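Local structure of odorant binding protein OBP69a (Ceratitis capitata, 6HHE) at residues 30-35 / 117-122; 88-93 / 97-102. The protein probably binds small odorant molecules as a secreted carrier of the insect PBP/GOBP family, with a possible part in communication between the sexes. One frame throughout, in Å; residues are numbered along the deposited sequence.

Overall arrangement
Contact 1 joins helix 26-35 to the last helix, 112-121, while contact 2 folds the loop after helix 78-88 back on the early turns of helix 96-110. Along the chain contact 2 lies within the span that contact 1 brackets. Their centres are about 19 Å apart and their nearest atoms about 7 Å, so they do not touch; helix 96-110 links them, since Phe119 of contact 1 packs on its Thr104 and Ile108. The ligand 2-(2-methoxyethoxy)ethanol is bound by Ile80 and Glu83 on helix 78-88, which leads into contact 2, by Ile114 on helix 112-121, which carries part of contact 1, and by Asn111 between helices 96-110 and 112-121; none belongs to either contact.

Contact 1 (30-35 / 117-122)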
ATOM      1  N   ILE A  30      -7.911   6.197  10.870  1.00 23.43           N
ATOM      2  CA  ILE A  30      -9.345   6.354  11.113  1.00 25.74           C
ATOM      3  C   ILE A  30      -9.953   7.274  10.070  1.00 23.28           C
ATOM      4  O   ILE A  30     -11.027   6.991   9.520  1.00 24.60           O
ATOM      5  CB  ILE A  30      -9.583   6.876  12.534  1.00 26.25           C
ATOM      6  CG1 ILE A  30      -9.224   5.795  13.556  1.00 32.92           C
ATOM      7  CG2 ILE A  30     -11.029   7.333  12.683  1.00 30.12           C
ATOM      8  CD1 ILE A  30      -9.117   6.329  14.986  1.00 38.45           C
ATOM      9  N   GLU A  31      -9.267   8.379   9.755  1.00 21.58           N
ATOM     10  CA  GLU A  31      -9.812   9.302   8.757  1.00 20.30           C
ATOM     11  C   GLU A  31      -9.967   8.627   7.402  1.00 20.33           C
ATOM     12  O   GLU A  31     -10.993   8.799   6.739  1.00 20.46           O
ATOM     13  CB  GLU A  31      -8.920  10.529   8.629  1.00 28.73           C
ATOM     14  CG  GLU A  31      -9.320  11.396   7.451  1.00 44.68           C
ATOM     15  CD  GLU A  31     -10.367  12.423   7.821  1.00 68.76           C
ATOM     16  OE1 GLU A  31     -10.777  12.437   9.004  1.00 77.90           O
ATOM     17  OE2 GLU A  31     -10.771  13.220   6.937  1.00 70.01           O
ATOM     18  N   ALA A  32      -8.969   7.852   6.973  1.00 20.49           N
ATOM     19  CA  ALA A  32      -9.078   7.131   5.700  1.00 22.05           C
ATOM     20  C   ALA A  32     -10.255   6.183   5.709  1.00 25.39           C
ATOM     21  O   ALA A  32     -11.017   6.116   4.743  1.00 24.46           O
ATOM     22  CB  ALA A  32      -7.784   6.342   5.463  1.00 23.00           C
ATOM     23  N   GLN A  33     -10.425   5.441   6.800  1.00 21.55           N
ATOM     24  CA  GLN A  33     -11.502   4.454   6.841  1.00 24.23           C
ATOM     25  C   GLN A  33     -12.869   5.115   6.918  1.00 27.73           C
ATOM     26  O   GLN A  33     -13.808   4.693   6.221  1.00 28.84           O
ATOM     27  CB  GLN A  33     -11.259   3.522   8.005  1.00 25.09           C
ATOM     28  CG  GLN A  33     -10.026   2.711   7.810  1.00 29.56           C
ATOM     29  CD  GLN A  33      -9.832   1.732   8.924  1.00 48.47           C
ATOM     30  OE1 GLN A  33      -9.711   0.532   8.690  1.00 53.57           O
ATOM     31  NE2 GLN A  33      -9.806   2.231  10.152  1.00 49.42           N
ATOM     32  N   GLU A  34     -13.010   6.148   7.748  1.00 24.11           N
ATOM     33  CA  GLU A  34     -14.310   6.756   7.992  1.00 27.05           C
ATOM     34  C   GLU A  34     -14.755   7.590   6.814  1.00 20.06           C
ATOM     35  O   GLU A  34     -15.966   7.679   6.553  1.00 23.81           O
ATOM     36  CB  GLU A  34     -14.248   7.616   9.260  1.00 32.75           C
ATOM     37  CG  GLU A  34     -14.168   6.826  10.576  1.00 47.74           C
ATOM     38  CD  GLU A  34     -14.364   7.720  11.808  1.00 62.59           C
ATOM     39  OE1 GLU A  34     -14.707   7.184  12.887  1.00 67.51           O
ATOM     40  OE2 GLU A  34     -14.178   8.956  11.700  1.00 62.34           O
ATOM     41  N   THR A  35     -13.814   8.180   6.073  1.00 21.59           N
ATOM     42  CA  THR A  35     -14.156   9.041   4.943  1.00 21.19           C
ATOM     43  C   THR A  35     -14.080   8.349   3.591  1.00 25.34           C
ATOM     44  O   THR A  35     -14.680   8.842   2.629  1.00 23.29           O
ATOM     45  CB  THR A  35     -13.275  10.307   4.849  1.00 22.07           C
ATOM     46  OG1 THR A  35     -11.933   9.958   4.484  1.00 23.38           O
ATOM     47  CG2 THR A  35     -13.297  11.112   6.127  1.00 23.76           C
ATOM     48  N   LEU A 117     -10.014  -4.176   3.002  1.00 20.12           N
ATOM     49  CA  LEU A 117      -9.520  -5.179   3.943  1.00 22.42           C
ATOM     50  C   LEU A 117      -8.039  -4.995   4.246  1.00 25.12           C
ATOM     51  O   LEU A 117      -7.631  -5.121   5.402  1.00 25.59           O
ATOM     52  CB  LEU A 117      -9.777  -6.594   3.412  1.00 22.07           C
ATOM     53  CG  LEU A 117     -11.257  -6.848   3.347  1.00 22.46           C
ATOM     54  CD1 LEU A 117     -11.533  -8.074   2.504  1.00 24.26           C
ATOM     55  CD2 LEU A 117     -11.800  -6.993   4.767  1.00 30.33           C
ATOM     56  N   LEU A 118      -7.214  -4.656   3.240  1.00 21.64           N
ATOM     57  CA  LEU A 118      -5.796  -4.478   3.530  1.00 22.30           C
ATOM     58  C   LEU A 118      -5.590  -3.290   4.456  1.00 22.95           C
ATOM     59  O   LEU A 118      -4.732  -3.322   5.338  1.00 23.76           O
ATOM     60  CB  LEU A 118      -5.003  -4.292   2.233  1.00 22.81           C
ATOM     61  CG  LEU A 118      -4.782  -5.529   1.370  1.00 26.54           C
ATOM     62  CD1 LEU A 118      -4.284  -5.133  -0.018  1.00 27.40           C
ATOM     63  CD2 LEU A 118      -3.804  -6.514   2.019  1.00 31.43           C
ATOM     64  N   PHE A 119      -6.379  -2.236   4.294  1.00 20.65           N
ATOM     65  CA  PHE A 119      -6.217  -1.081   5.163  1.00 23.49           C
ATOM     66  C   PHE A 119      -6.563  -1.420   6.599  1.00 24.82           C
ATOM     67  O   PHE A 119      -5.943  -0.868   7.524  1.00 28.96           O
ATOM     68  CB  PHE A 119      -7.056   0.093   4.684  1.00 25.00           C
ATOM     69  CG  PHE A 119      -6.256   1.130   3.997  1.00 31.45           C
ATOM     70  CD1 PHE A 119      -5.843   0.945   2.693  1.00 34.07           C
ATOM     71  CD2 PHE A 119      -5.862   2.247   4.667  1.00 34.48           C
ATOM     72  CE1 PHE A 119      -5.071   1.904   2.060  1.00 34.34           C
ATOM     73  CE2 PHE A 119      -5.096   3.228   4.053  1.00 35.36           C
ATOM     74  CZ  PHE A 119      -4.698   3.043   2.753  1.00 37.56           C
ATOM     75  N   THR A 120      -7.512  -2.310   6.837  0.52 24.01           N
ATOM     76  CA  THR A 120      -7.740  -2.666   8.226  0.52 23.87           C
ATOM     77  C   THR A 120      -6.560  -3.481   8.750  0.52 26.79           C
ATOM     78  O   THR A 120      -6.153  -3.321   9.910  0.52 35.19           O
ATOM     79  CB  THR A 120      -9.070  -3.403   8.389  0.52 28.31           C
ATOM     80  OG1 THR A 120     -10.075  -2.812   7.550  0.52 34.07           O
ATOM     81  CG2 THR A 120      -9.547  -3.222   9.804  0.52 31.40           C
ATOM     82  N   THR A 121      -5.961  -4.298   7.891  1.00 27.35           N
ATOM     83  CA  THR A 121      -4.836  -5.144   8.288  1.00 30.02           C
ATOM     84  C   THR A 121      -3.639  -4.296   8.663  1.00 44.69           C
ATOM     85  O   THR A 121      -3.153  -4.337   9.801  1.00 43.20           O
ATOM     86  CB  THR A 121      -4.441  -6.060   7.116  1.00 36.46           C
ATOM     87  OG1 THR A 121      -5.499  -6.961   6.781  1.00 36.68           O
ATOM     88  CG2 THR A 121      -3.173  -6.852   7.415  1.00 40.63           C
ATOM     89  N   PHE A 122      -3.150  -3.519   7.698  1.00 39.28           N
ATOM     90  CA  PHE A 122      -1.996  -2.642   7.889  1.00 46.42           C
ATOM     91  C   PHE A 122      -2.445  -1.320   8.511  1.00 44.84           C
ATOM     92  O   PHE A 122      -2.393  -0.254   7.903  1.00 42.94           O
ATOM     93  CB  PHE A 122      -1.283  -2.431   6.559  1.00 39.49           C
ATOM     94  CG  PHE A 122      -0.676  -3.706   5.995  1.00 46.85           C
ATOM     95  CD1 PHE A 122       0.430  -4.285   6.597  1.00 47.48           C
ATOM     96  CD2 PHE A 122      -1.209  -4.328   4.875  1.00 42.06           C
ATOM     97  CE1 PHE A 122       0.995  -5.454   6.093  1.00 39.87           C
ATOM     98  CE2 PHE A 122      -0.637  -5.502   4.373  1.00 39.53           C
ATOM     99  CZ  PHE A 122       0.469  -6.051   4.983  1.00 37.63           C
TER
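Gln33 reaches Thr120 because its CG stands beside the backbone N and anti to the carbonyl carbon (chi1 -66°), with the chain extended beyond it, which carries the amide toward helix 112-121. In the conformer described, one of two, Thr120 meets it with OG1 beside its own backbone N, and the two side chains cross at about a right angle. Gln33 OE1 then stops 3.6 Å from Thr120 OG1, a provisional approach and too long for a bond: in this conformer the hydroxyl bonds instead to Lys116 O, one turn back in its own helix. Deeper in, Phe119 holds its ring at an unusual chi1 of -103°, and CE2 comes to 4.3 Å from Ala32 CB, which meets the ring obliquely. The small methyl suits a buried site facing a broad ring, whose remaining neighbours include Met38, Thr104 and Ile108. The helical parts, 30-35 and 117-121, run nearly antiparallel (154°), their axes 10.9 Å apart at closest approach, and the two segments bury just 129 Å² between them. A long, flexible glutamine and a threonine fit the exposed margin, where a polar end can remain solvated. This is plain helix-helix packing in an all-helical odorant-binding protein: the chemistry implies a light junction, with apolar contact inside, polar proximity outside, and no directional bond between the two segments.

Contact 2 (88-93 / 97-102); sequences CGTQSG and CETAFL
Between the two segments there is a single hydrogen bond: Gly93 N donates to Thr99 OG1 at 3.0 Å, almost straight at 176°. One turn on, Thr103 OG1 takes part in another with Gln91 N. The hydroxyl of Thr99 stands beside its own backbone N (chi1 -60°), which also lets it bond to Asp95 O, one turn earlier. A weaker polar contact runs from Thr99 CA to Gln91 O, a CA-H...O approach of 3.5 Å.

Apolar contacts flank the Gly93 bond: the side chains of Thr90 and Thr99 cross obliquely, their CG2 methyls 3.6 Å apart, while the hydroxyl of Thr90 bonds to Val64 N. Leu102 sets its CB against Gln91 CB at 3.8 Å and brings CD1 to Gly93 CA. Glycine suits that last place, since a side-chain carbon here would run into Glu98 CB. With an alanine in place of Thr99, Gly93 N would probably lose its acceptor on the helix, Asp95 O its hydroxyl partner, and Thr90 CG2 its neighbouring methyl.

Within the loop, Gln91 bends at chi2 (-67°) and turns its amide back, NE2 donating to Cys88 O at 2.9 Å with that oxygen close to the amide plane. Glycine is also apt at Gly89, which leaves the helix with positive phi.

Disulfides secure both segments, Cys88 to Cys106 and Cys97 to Cys46, part of the three-disulfide framework of classic insect odorant-binding proteins. The chemistry implies shared work: covalent bonds fix the ends, while Thr99, accepting through OG1 and packing through CG2, probably helps to hold the loop against the helix.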
ATOM      1  N   CYS A  88      -2.828  -0.438 -12.789  1.00 23.36           N
ATOM      2  CA  CYS A  88      -2.234   0.640 -12.022  1.00 23.31           C
ATOM      3  C   CYS A  88      -0.744   0.783 -12.252  1.00 29.97           C
ATOM      4  O   CYS A  88      -0.246   1.913 -12.248  1.00 29.86           O
ATOM      5  CB  CYS A  88      -2.496   0.440 -10.529  1.00 24.84           C
ATOM      6  SG  CYS A  88      -4.252   0.558 -10.196  1.00 27.29           S
ATOM      7  N   GLY A  89      -0.033  -0.324 -12.444  1.00 26.22           N
ATOM      8  CA  GLY A  89       1.410  -0.244 -12.650  1.00 25.93           C
ATOM      9  C   GLY A  89       2.066   0.636 -11.608  1.00 26.49           C
ATOM     10  O   GLY A  89       1.816   0.500 -10.406  1.00 26.43           O
ATOM     11  N   THR A  90       2.962   1.507 -12.053  1.00 26.60           N
ATOM     12  CA  THR A  90       3.568   2.514 -11.197  1.00 28.73           C
ATOM     13  C   THR A  90       2.918   3.853 -11.520  1.00 31.85           C
ATOM     14  O   THR A  90       2.924   4.295 -12.677  1.00 34.07           O
ATOM     15  CB  THR A  90       5.083   2.584 -11.410  1.00 31.65           C
ATOM     16  OG1 THR A  90       5.662   1.306 -11.185  1.00 31.02           O
ATOM     17  CG2 THR A  90       5.684   3.583 -10.440  1.00 34.84           C
ATOM     18  N   GLN A  91       2.305   4.482 -10.517  1.00 26.59           N
ATOM     19  CA  GLN A  91       1.788   5.834 -10.663  1.00 28.92           C
ATOM     20  C   GLN A  91       2.848   6.748 -10.062  1.00 33.51           C
ATOM     21  O   GLN A  91       2.904   6.936  -8.843  1.00 27.83           O
ATOM     22  CB  GLN A  91       0.441   6.014  -9.968  1.00 27.88           C
ATOM     23  CG  GLN A  91      -0.702   5.157 -10.543  1.00 24.67           C
ATOM     24  CD  GLN A  91      -1.072   5.569 -11.936  1.00 28.99           C
ATOM     25  OE1 GLN A  91      -1.329   6.740 -12.189  1.00 32.95           O
ATOM     26  NE2 GLN A  91      -1.117   4.606 -12.856  1.00 29.27           N
ATOM     27  N   SER A  92       3.700   7.316 -10.915  1.00 32.46           N
ATOM     28  CA  SER A  92       4.908   7.975 -10.427  1.00 36.08           C
ATOM     29  C   SER A  92       4.626   9.359  -9.861  1.00 34.89           C
ATOM     30  O   SER A  92       3.918  10.169 -10.472  1.00 37.55           O
ATOM     31  CB  SER A  92       5.939   8.106 -11.545  1.00 39.24           C
ATOM     32  OG  SER A  92       6.440   6.844 -11.918  1.00 42.15           O
ATOM     33  N   GLY A  93       5.204   9.631  -8.700  1.00 32.52           N
ATOM     34  CA  GLY A  93       5.218  10.958  -8.130  1.00 33.64           C
ATOM     35  C   GLY A  93       6.649  11.417  -7.961  1.00 37.62           C
ATOM     36  O   GLY A  93       7.573  10.772  -8.471  1.00 38.17           O
ATOM     37  N   CYS A  97       7.518   8.108  -1.499  1.00 28.71           N
ATOM     38  CA  CYS A  97       6.285   8.184  -0.731  1.00 25.27           C
ATOM     39  C   CYS A  97       5.142   8.653  -1.612  1.00 26.37           C
ATOM     40  O   CYS A  97       4.049   8.087  -1.532  1.00 23.17           O
ATOM     41  CB  CYS A  97       6.396   9.096   0.500  1.00 24.39           C
ATOM     42  SG  CYS A  97       7.696   8.695   1.796  1.00 33.56           S
ATOM     43  N   GLU A  98       5.370   9.655  -2.474  1.00 25.34           N
ATOM     44  CA  GLU A  98       4.314  10.097  -3.391  1.00 23.69           C
ATOM     45  C   GLU A  98       3.928   8.985  -4.365  1.00 24.26           C
ATOM     46  O   GLU A  98       2.737   8.757  -4.617  1.00 24.67           O
ATOM     47  CB  GLU A  98       4.735  11.320  -4.208  1.00 25.14           C
ATOM     48  CG  GLU A  98       5.239  12.491  -3.408  1.00 31.01           C
ATOM     49  CD  GLU A  98       4.186  13.111  -2.524  1.00 39.53           C
ATOM     50  OE1 GLU A  98       4.573  13.844  -1.577  1.00 39.81           O
ATOM     51  OE2 GLU A  98       2.977  12.890  -2.768  1.00 33.72           O
ATOM     52  N   THR A  99       4.910   8.283  -4.947  1.00 24.78           N
ATOM     53  CA  THR A  99       4.596   7.150  -5.821  1.00 25.09           C
ATOM     54  C   THR A  99       3.781   6.093  -5.089  1.00 20.97           C
ATOM     55  O   THR A  99       2.794   5.578  -5.634  1.00 22.37           O
ATOM     56  CB  THR A  99       5.865   6.508  -6.375  1.00 25.21           C
ATOM     57  OG1 THR A  99       6.590   7.492  -7.124  1.00 28.48           O
ATOM     58  CG2 THR A  99       5.532   5.369  -7.298  1.00 26.52           C
ATOM     59  N   ALA A 100       4.182   5.731  -3.862  1.00 21.08           N
ATOM     60  CA  ALA A 100       3.403   4.726  -3.136  1.00 19.28           C
ATOM     61  C   ALA A 100       1.963   5.187  -2.954  1.00 22.78           C
ATOM     62  O   ALA A 100       1.020   4.390  -3.115  1.00 21.67           O
ATOM     63  CB  ALA A 100       4.030   4.451  -1.771  1.00 21.84           C
ATOM     64  N   PHE A 101       1.776   6.469  -2.631  1.00 22.99           N
ATOM     65  CA  PHE A 101       0.443   7.008  -2.370  1.00 20.25           C
ATOM     66  C   PHE A 101      -0.395   7.025  -3.624  1.00 18.77           C
ATOM     67  O   PHE A 101      -1.545   6.547  -3.608  1.00 19.67           O
ATOM     68  CB  PHE A 101       0.566   8.422  -1.814  1.00 20.26           C
ATOM     69  CG  PHE A 101      -0.729   9.027  -1.326  1.00 22.90           C
ATOM     70  CD1 PHE A 101      -1.219   8.707  -0.072  1.00 22.18           C
ATOM     71  CD2 PHE A 101      -1.392   9.957  -2.094  1.00 29.40           C
ATOM     72  CE1 PHE A 101      -2.384   9.348   0.429  1.00 24.88           C
ATOM     73  CE2 PHE A 101      -2.565  10.557  -1.626  1.00 26.95           C
ATOM     74  CZ  PHE A 101      -3.052  10.235  -0.385  1.00 25.57           C
ATOM     75  N   LEU A 102       0.151   7.584  -4.711  1.00 21.61           N
ATOM     76  CA  LEU A 102      -0.598   7.653  -5.974  1.00 21.30           C
ATOM     77  C   LEU A 102      -0.935   6.259  -6.495  1.00 21.44           C
ATOM     78  O   LEU A 102      -2.043   6.036  -7.012  1.00 22.37           O
ATOM     79  CB  LEU A 102       0.220   8.424  -7.008  1.00 24.56           C
ATOM     80  CG  LEU A 102       0.422   9.899  -6.676  1.00 25.34           C
ATOM     81  CD1 LEU A 102       1.482  10.432  -7.634  1.00 30.06           C
ATOM     82  CD2 LEU A 102      -0.887  10.655  -6.780  1.00 25.87           C
TER